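Local coordinates for protein galactokinase (Bifidobacterium longum subsp. infantis ATCC 15697 = JCM 1222 = DSM 20088, PDB 6TEQ) that binds 2-deoxy-2-fluoro-galactose in its sugar pocket and probably catalyses the ATP-dependent phosphorylation of galactose, as a GHMP-family galactokinase, at residues P38-L43 against Q192-R197; Q221-D226 against A406-S411. All coordinates share one frame; numbering follows the deposited sequence. Where two conformers were deposited one is given.

Contact 1 of 2, residues P38-L43 against Q192-R197; sequences PGRVNL and QNASMR
Ser195 and Pro38 make the tight end of this helix-on-strand contact, in which helix 190-197 packs against strand 33-42 beside the sugar pocket. Ser195 OG donates to Pro38 O over 2.8 Å, approaching in the carbonyl plane on a lone pair with a C=O...donor angle of 136°. Having OG anti to the backbone N (chi1 -171°) points the hydroxyl across to the strand carbonyl. The proline ring closes in alongside: its CD lies 3.4 Å from Ser195 OG and 3.3 Å from Ser195 O. Were Ser195 replaced by an alanine, Pro38 O would probably lose this donor and a small gap would open beside the ring.

One residue back along the helix and two on along the strand, Ala194 CB meets Arg40 CB at 3.8 Å, a lighter, purely apolar touch. The flank turned from the strand carries the solvent side: there the partly exposed Asn193 uses OD1 to accept from NH1 of the buried Arg197, whose NH2 forms a salt bridge with Asp165.

Arg40 bends at chi2 (92°), which carries its polar end away from Ala194: NE makes a salt bridge with Asp191, NH2 bonds to Gly138 O, and the side chain touches the bound alpha-sugar. Across the contact the helix thus meets the strand through one neutral hydrogen bond and apolar touches, while the charge of Arg40 is directed to the pocket side, consistent with its place at the sugar.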
ATOM      1  N   PRO A  38       3.562   8.188   4.165  1.00 10.47           N
ATOM      2  CA  PRO A  38       4.005   7.827   2.824  1.00 12.12           C
ATOM      3  C   PRO A  38       3.073   6.850   2.121  1.00 10.04           C
ATOM      4  O   PRO A  38       2.323   6.066   2.696  1.00 12.28           O
ATOM      5  CB  PRO A  38       5.376   7.213   3.070  1.00 10.59           C
ATOM      6  CG  PRO A  38       5.166   6.480   4.409  1.00 13.53           C
ATOM      7  CD  PRO A  38       4.355   7.491   5.205  1.00 12.83           C
ATOM      8  N   GLY A  39       3.189   6.868   0.796  1.00 12.17           N
ATOM      9  CA  GLY A  39       2.732   5.740  -0.012  1.00 11.35           C
ATOM     10  C   GLY A  39       3.731   4.604   0.111  1.00 11.61           C
ATOM     11  O   GLY A  39       4.680   4.714   0.882  1.00 12.04           O
ATOM     12  N   ARG A  40       3.489   3.512  -0.616  1.00 11.11           N
ATOM     13  CA  ARG A  40       4.292   2.307  -0.415  1.00  9.00           C
ATOM     14  C   ARG A  40       4.437   1.556  -1.714  1.00  9.69           C
ATOM     15  O   ARG A  40       3.511   1.584  -2.577  1.00 11.23           O
ATOM     16  CB  ARG A  40       3.651   1.430   0.666  1.00 10.28           C
ATOM     17  CG  ARG A  40       2.316   0.809   0.316  1.00 11.88           C
ATOM     18  CD  ARG A  40       2.440  -0.556  -0.288  1.00 12.39           C
ATOM     19  NE  ARG A  40       1.149  -1.042  -0.781  1.00 14.45           N
ATOM     20  CZ  ARG A  40       0.639  -0.828  -1.974  1.00 14.65           C
ATOM     21  NH1 ARG A  40      -0.570  -1.311  -2.256  1.00 14.54           N
ATOM     22  NH2 ARG A  40       1.344  -0.255  -2.942  1.00 15.53           N
ATOM     23  N   VAL A  41       5.496   0.753  -1.786  0.50 11.35           N
ATOM     24  CA  VAL A  41       5.554  -0.353  -2.772  0.50 14.84           C
ATOM     25  C   VAL A  41       5.761  -1.674  -2.033  0.50 12.51           C
ATOM     26  O   VAL A  41       6.679  -1.820  -1.225  0.50 13.46           O
ATOM     27  CB  VAL A  41       6.625  -0.126  -3.851  0.50 16.15           C
ATOM     28  CG1 VAL A  41       6.155   0.788  -4.945  0.50 17.51           C
ATOM     29  CG2 VAL A  41       7.866   0.490  -3.275  0.50 19.47           C
ATOM     30  N   ASN A  42       4.935  -2.638  -2.389  1.00 11.15           N
ATOM     31  CA  ASN A  42       5.078  -3.996  -1.859  1.00 11.14           C
ATOM     32  C   ASN A  42       6.152  -4.671  -2.698  1.00 11.13           C
ATOM     33  O   ASN A  42       5.964  -4.872  -3.884  1.00 11.63           O
ATOM     34  CB  ASN A  42       3.760  -4.742  -1.820  1.00 12.19           C
ATOM     35  CG  ASN A  42       3.844  -5.927  -0.898  1.00 12.20           C
ATOM     36  OD1 ASN A  42       4.718  -5.978  -0.036  1.00 12.86           O
ATOM     37  ND2 ASN A  42       2.953  -6.867  -1.146  1.00 11.82           N
ATOM     38  N   LEU A  43       7.254  -5.037  -2.080  1.00 10.19           N
ATOM     39  CA  LEU A  43       8.319  -5.670  -2.866  1.00 11.24           C
ATOM     40  C   LEU A  43       7.818  -7.035  -3.332  1.00  9.85           C
ATOM     41  O   LEU A  43       8.113  -7.433  -4.464  1.00 10.97           O
ATOM     42  CB  LEU A  43       9.608  -5.779  -2.073  1.00 10.36           C
ATOM     43  CG  LEU A  43      10.256  -4.485  -1.621  1.00 10.26           C
ATOM     44  CD1 LEU A  43      11.414  -4.817  -0.732  1.00 13.06           C
ATOM     45  CD2 LEU A  43      10.690  -3.618  -2.800  1.00 11.58           C
ATOM     46  N   GLN A 192      -1.355   0.172   5.257  1.00 10.81           N
ATOM     47  CA  GLN A 192      -1.425   1.004   6.457  1.00 12.32           C
ATOM     48  C   GLN A 192      -0.281   0.591   7.401  1.00 11.22           C
ATOM     49  O   GLN A 192       0.393   1.491   8.019  1.00 11.67           O
ATOM     50  CB  GLN A 192      -2.780   0.840   7.129  1.00 13.89           C
ATOM     51  CG  GLN A 192      -3.951   1.277   6.242  1.00 13.28           C
ATOM     52  CD  GLN A 192      -4.464   0.213   5.288  1.00 13.05           C
ATOM     53  OE1 GLN A 192      -3.902  -0.902   5.147  1.00 14.21           O
ATOM     54  NE2 GLN A 192      -5.551   0.548   4.612  1.00 19.36           N
ATOM     55  N   ASN A 193       0.061  -0.668   7.472  1.00 11.88           N
ATOM     56  CA  ASN A 193       1.241  -1.123   8.219  1.00 12.21           C
ATOM     57  C   ASN A 193       2.476  -0.550   7.606  1.00 11.17           C
ATOM     58  O   ASN A 193       3.387  -0.043   8.356  1.00 13.14           O
ATOM     59  CB  ASN A 193       1.255  -2.674   8.325  1.00 11.77           C
ATOM     60  CG  ASN A 193       0.370  -3.212   9.428  1.00 14.14           C
ATOM     61  OD1 ASN A 193       0.802  -3.230  10.568  1.00 14.67           O
ATOM     62  ND2 ASN A 193      -0.872  -3.563   9.133  1.00 15.04           N
ATOM     63  N   ALA A 194       2.609  -0.564   6.277  1.00 12.37           N
ATOM     64  CA  ALA A 194       3.792   0.035   5.607  1.00 13.07           C
ATOM     65  C   ALA A 194       3.875   1.493   5.971  1.00 10.38           C
ATOM     66  O   ALA A 194       4.932   1.966   6.385  1.00 11.70           O
ATOM     67  CB  ALA A 194       3.719  -0.146   4.122  1.00 12.31           C
ATOM     68  N   SER A 195       2.789   2.225   5.817  1.00 10.71           N
ATOM     69  CA  SER A 195       2.813   3.695   5.887  1.00 11.08           C
ATOM     70  C   SER A 195       3.206   4.113   7.306  1.00 10.45           C
ATOM     71  O   SER A 195       3.851   5.153   7.491  1.00 13.96           O
ATOM     72  CB  SER A 195       1.437   4.244   5.483  1.00 12.08           C
ATOM     73  OG  SER A 195       1.479   5.634   5.339  1.00 13.51           O
ATOM     74  N   MET A 196       2.869   3.316   8.313  0.50 11.98           N
ATOM     75  CA  MET A 196       3.061   3.751   9.716  0.50 12.55           C
ATOM     76  C   MET A 196       4.165   2.956  10.414  0.50 12.77           C
ATOM     77  O   MET A 196       4.509   3.350  11.552  0.50 12.06           O
ATOM     78  CB  MET A 196       1.770   3.667  10.529  0.50 12.85           C
ATOM     79  CG  MET A 196       0.748   4.590   9.950  0.50 12.95           C
ATOM     80  SD  MET A 196      -0.629   4.842  11.069  0.50 15.74           S
ATOM     81  CE  MET A 196      -0.039   6.320  11.903  0.50 14.95           C
ATOM     82  N   ARG A 197       4.766   1.957   9.769  1.00 10.64           N
ATOM     83  CA  ARG A 197       5.741   1.116  10.488  1.00 11.60           C
ATOM     84  C   ARG A 197       7.014   0.845   9.717  1.00 12.20           C
ATOM     85  O   ARG A 197       7.992   0.371  10.361  1.00 12.16           O
ATOM     86  CB  ARG A 197       5.105  -0.209  10.935  1.00 11.92           C
ATOM     87  CG  ARG A 197       3.900  -0.003  11.809  1.00 12.96           C
ATOM     88  CD  ARG A 197       3.240  -1.292  12.024  1.00 13.58           C
ATOM     89  NE  ARG A 197       3.967  -2.080  13.038  1.00 13.56           N
ATOM     90  CZ  ARG A 197       3.675  -3.285  13.396  1.00 12.73           C
ATOM     91  NH1 ARG A 197       2.724  -3.974  12.756  1.00 13.34           N
ATOM     92  NH2 ARG A 197       4.348  -3.819  14.409  1.00 14.69           N
TER

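Contact 2 of 2, residues Q221-D226 against A406-S411; sequences QEFDLD and AFAAAS
Ala406 enters the contact through its backbone, its carbonyl O lying 3.9 Å from Leu225 CD1. That methyl is the branch of the leucine that does the touching, and CG, beside the backbone N and anti to the carbonyl carbon (chi1 -67°), directs it across the interface. The same leucine also packs on Leu230 and Leu232 of strand 230-236.

At Phe407 the leucine methyl meets the start of the side chain, with CD1 4.3 Å from Phe407 CB and 4.1 Å from Phe407 CA. The aromatic ring itself leads away from Leu225, remains exposed and rests on Pro61.

The chain here is the irregular link between strand 402-404 and strand 413-417. In this galactokinase of the GHMP kinase family those strands belong to different beta sheets, so the link is where the C-terminal part of the chain crosses from one sheet to the other.

Ala408 turns its methyl to the edge of the Phe223 ring, near the ring plane, at 4.3 Å from CD2. Beside this apolar touch a water joins the two backbones: it accepts from Ala408 N at 2.8 Å and donates to Phe223 O at 2.8 Å. Ala408 also makes a backbone hydrogen bond with Gly201, as Phe223 does. One residue after Ala408, Ala409 bonds through its backbone to Ala59 of strand 54-70.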
ATOM      1  N   GLN A 221      13.896  -5.544   7.634  1.00 11.82           N
ATOM      2  CA  GLN A 221      14.874  -6.259   6.816  1.00 12.37           C
ATOM      3  C   GLN A 221      15.696  -5.201   6.071  1.00 12.44           C
ATOM      4  O   GLN A 221      15.130  -4.250   5.494  1.00 12.81           O
ATOM      5  CB  GLN A 221      14.156  -7.160   5.823  1.00 12.19           C
ATOM      6  CG  GLN A 221      13.428  -8.295   6.485  1.00 13.64           C
ATOM      7  CD  GLN A 221      14.430  -9.223   7.118  1.00 15.68           C
ATOM      8  OE1 GLN A 221      15.497  -9.489   6.577  1.00 16.81           O
ATOM      9  NE2 GLN A 221      14.015  -9.849   8.222  1.00 18.28           N
ATOM     10  N   GLU A 222      17.002  -5.363   6.089  0.50 14.31           N
ATOM     11  CA  GLU A 222      17.930  -4.480   5.347  0.50 15.32           C
ATOM     12  C   GLU A 222      17.426  -4.382   3.909  0.50 13.81           C
ATOM     13  O   GLU A 222      17.110  -5.430   3.302  0.50 11.56           O
ATOM     14  CB  GLU A 222      19.359  -5.027   5.439  0.50 18.22           C
ATOM     15  CG  GLU A 222      19.991  -4.964   6.837  0.50 23.34           C
ATOM     16  CD  GLU A 222      20.578  -3.600   7.179  0.50 30.08           C
ATOM     17  OE1 GLU A 222      20.306  -2.688   6.414  0.50 31.35           O
ATOM     18  OE2 GLU A 222      21.326  -3.459   8.199  0.50 35.00           O
ATOM     19  N   PHE A 223      17.312  -3.169   3.375  1.00 15.08           N
ATOM     20  CA  PHE A 223      16.947  -2.969   1.970  1.00 14.35           C
ATOM     21  C   PHE A 223      17.717  -1.767   1.447  1.00 17.21           C
ATOM     22  O   PHE A 223      17.128  -0.717   1.168  1.00 17.21           O
ATOM     23  CB  PHE A 223      15.429  -2.887   1.771  1.00 13.88           C
ATOM     24  CG  PHE A 223      15.075  -3.091   0.328  1.00 13.33           C
ATOM     25  CD1 PHE A 223      15.217  -4.310  -0.282  1.00 15.38           C
ATOM     26  CD2 PHE A 223      14.610  -2.013  -0.433  1.00 12.90           C
ATOM     27  CE1 PHE A 223      14.883  -4.454  -1.626  1.00 16.22           C
ATOM     28  CE2 PHE A 223      14.278  -2.170  -1.754  1.00 15.96           C
ATOM     29  CZ  PHE A 223      14.470  -3.371  -2.354  1.00 14.69           C
ATOM     30  N   ASP A 224      19.021  -1.915   1.392  1.00 15.66           N
ATOM     31  CA  ASP A 224      19.906  -0.800   1.009  1.00 16.42           C
ATOM     32  C   ASP A 224      20.261  -1.032  -0.466  1.00 14.85           C
ATOM     33  O   ASP A 224      21.155  -1.822  -0.749  1.00 16.76           O
ATOM     34  CB  ASP A 224      21.130  -0.754   1.894  1.00 18.79           C
ATOM     35  CG  ASP A 224      22.120   0.300   1.495  1.00 22.74           C
ATOM     36  OD1 ASP A 224      21.856   1.040   0.495  1.00 23.34           O
ATOM     37  OD2 ASP A 224      23.088   0.442   2.266  1.00 24.52           O
ATOM     38  N   LEU A 225      19.544  -0.411  -1.383  1.00 13.83           N
ATOM     39  CA  LEU A 225      19.804  -0.619  -2.825  1.00 12.83           C
ATOM     40  C   LEU A 225      21.231  -0.185  -3.195  1.00 15.09           C
ATOM     41  O   LEU A 225      21.823  -0.803  -4.069  1.00 14.41           O
ATOM     42  CB  LEU A 225      18.793   0.208  -3.613  1.00 14.48           C
ATOM     43  CG  LEU A 225      17.357  -0.255  -3.476  1.00 14.71           C
ATOM     44  CD1 LEU A 225      16.408   0.834  -3.860  1.00 16.57           C
ATOM     45  CD2 LEU A 225      17.085  -1.494  -4.280  1.00 15.22           C
ATOM     46  N   ASP A 226      21.800   0.781  -2.497  1.00 16.13           N
ATOM     47  CA  ASP A 226      23.145   1.346  -2.817  1.00 18.04           C
ATOM     48  C   ASP A 226      24.229   0.305  -2.516  1.00 17.40           C
ATOM     49  O   ASP A 226      25.233   0.249  -3.245  1.00 20.06           O
ATOM     50  CB  ASP A 226      23.415   2.600  -1.999  1.00 20.24           C
ATOM     51  CG  ASP A 226      22.525   3.800  -2.327  1.00 23.37           C
ATOM     52  OD1 ASP A 226      21.963   3.873  -3.408  1.00 28.14           O
ATOM     53  OD2 ASP A 226      22.402   4.658  -1.462  1.00 27.26           O
ATOM     54  N   ALA A 406      12.463   5.727  -6.175  1.00 13.47           N
ATOM     55  CA  ALA A 406      12.010   4.854  -5.076  1.00 13.78           C
ATOM     56  C   ALA A 406      13.207   4.336  -4.301  1.00 14.82           C
ATOM     57  O   ALA A 406      14.146   3.840  -4.880  1.00 17.27           O
ATOM     58  CB  ALA A 406      11.106   3.759  -5.573  1.00 15.71           C
ATOM     59  N   PHE A 407      13.018   4.281  -3.009  1.00 15.97           N
ATOM     60  CA  PHE A 407      13.940   3.641  -2.061  1.00 14.05           C
ATOM     61  C   PHE A 407      13.133   3.490  -0.784  1.00 12.83           C
ATOM     62  O   PHE A 407      12.090   4.157  -0.645  1.00 13.06           O
ATOM     63  CB  PHE A 407      15.185   4.492  -1.882  1.00 15.94           C
ATOM     64  CG  PHE A 407      14.907   5.951  -1.625  1.00 19.25           C
ATOM     65  CD1 PHE A 407      14.715   6.447  -0.347  1.00 21.54           C
ATOM     66  CD2 PHE A 407      14.918   6.835  -2.709  1.00 25.66           C
ATOM     67  CE1 PHE A 407      14.469   7.810  -0.161  1.00 25.18           C
ATOM     68  CE2 PHE A 407      14.675   8.191  -2.518  1.00 26.81           C
ATOM     69  CZ  PHE A 407      14.449   8.677  -1.241  1.00 25.87           C
ATOM     70  N   ALA A 408      13.656   2.761   0.150  1.00 12.84           N
ATOM     71  CA  ALA A 408      12.977   2.530   1.427  1.00 12.55           C
ATOM     72  C   ALA A 408      13.154   3.770   2.293  1.00 10.30           C
ATOM     73  O   ALA A 408      14.271   4.114   2.743  1.00 13.20           O
ATOM     74  CB  ALA A 408      13.535   1.301   2.094  1.00 13.84           C
ATOM     75  N   ALA A 409      12.044   4.449   2.538  1.00 11.40           N
ATOM     76  CA  ALA A 409      11.945   5.736   3.245  1.00 12.43           C
ATOM     77  C   ALA A 409      11.218   5.558   4.574  1.00 11.44           C
ATOM     78  O   ALA A 409      10.824   4.455   4.955  1.00 13.53           O
ATOM     79  CB  ALA A 409      11.275   6.750   2.334  1.00 14.09           C
ATOM     80  N   ALA A 410      11.188   6.648   5.344  1.00 12.84           N
ATOM     81  CA  ALA A 410      10.605   6.692   6.692  1.00 12.81           C
ATOM     82  C   ALA A 410       9.089   6.608   6.660  1.00 11.87           C
ATOM     83  O   ALA A 410       8.415   6.921   5.623  1.00 14.28           O
ATOM     84  CB  ALA A 410      11.080   7.983   7.353  1.00 17.36           C
ATOM     85  N   SER A 411       8.557   6.143   7.783  1.00 12.99           N
ATOM     86  CA  SER A 411       7.110   5.998   7.971  1.00 13.51           C
ATOM     87  C   SER A 411       6.498   7.378   8.265  1.00 12.17           C
ATOM     88  O   SER A 411       7.192   8.423   8.239  1.00 14.55           O
ATOM     89  CB  SER A 411       6.816   5.025   9.095  1.00 13.71           C
ATOM     90  OG  SER A 411       7.244   5.601  10.340  1.00 15.13           O
TER
HETATM   91  O   HOH W   1      16.045   1.373  -0.306  1.00 17.09           O

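In the fold
From the N terminus, after strand 5-6 and helix 12-27 the chain reaches strand 33-42, and contact 1 closes when helix 190-197 returns to it across 148 intervening residues. Contact 2 opens soon afterwards at the end of strand 218-222 and closes 179 residues later, in the link leading to strand 413-417. The two closures follow in series, neither nesting nor crossing. They nevertheless lie side by side, their centres 11 Å apart: Ser411 CB packs 3.4 Å from Ser195 O, and Leu43 CD1 meets Phe223 CE1 at 3.6 Å. Both reach the same branched sheet, contact 1 through strand 33-42, on which helix 190-197 packs, and contact 2 through the end of strand 218-222, met by that link.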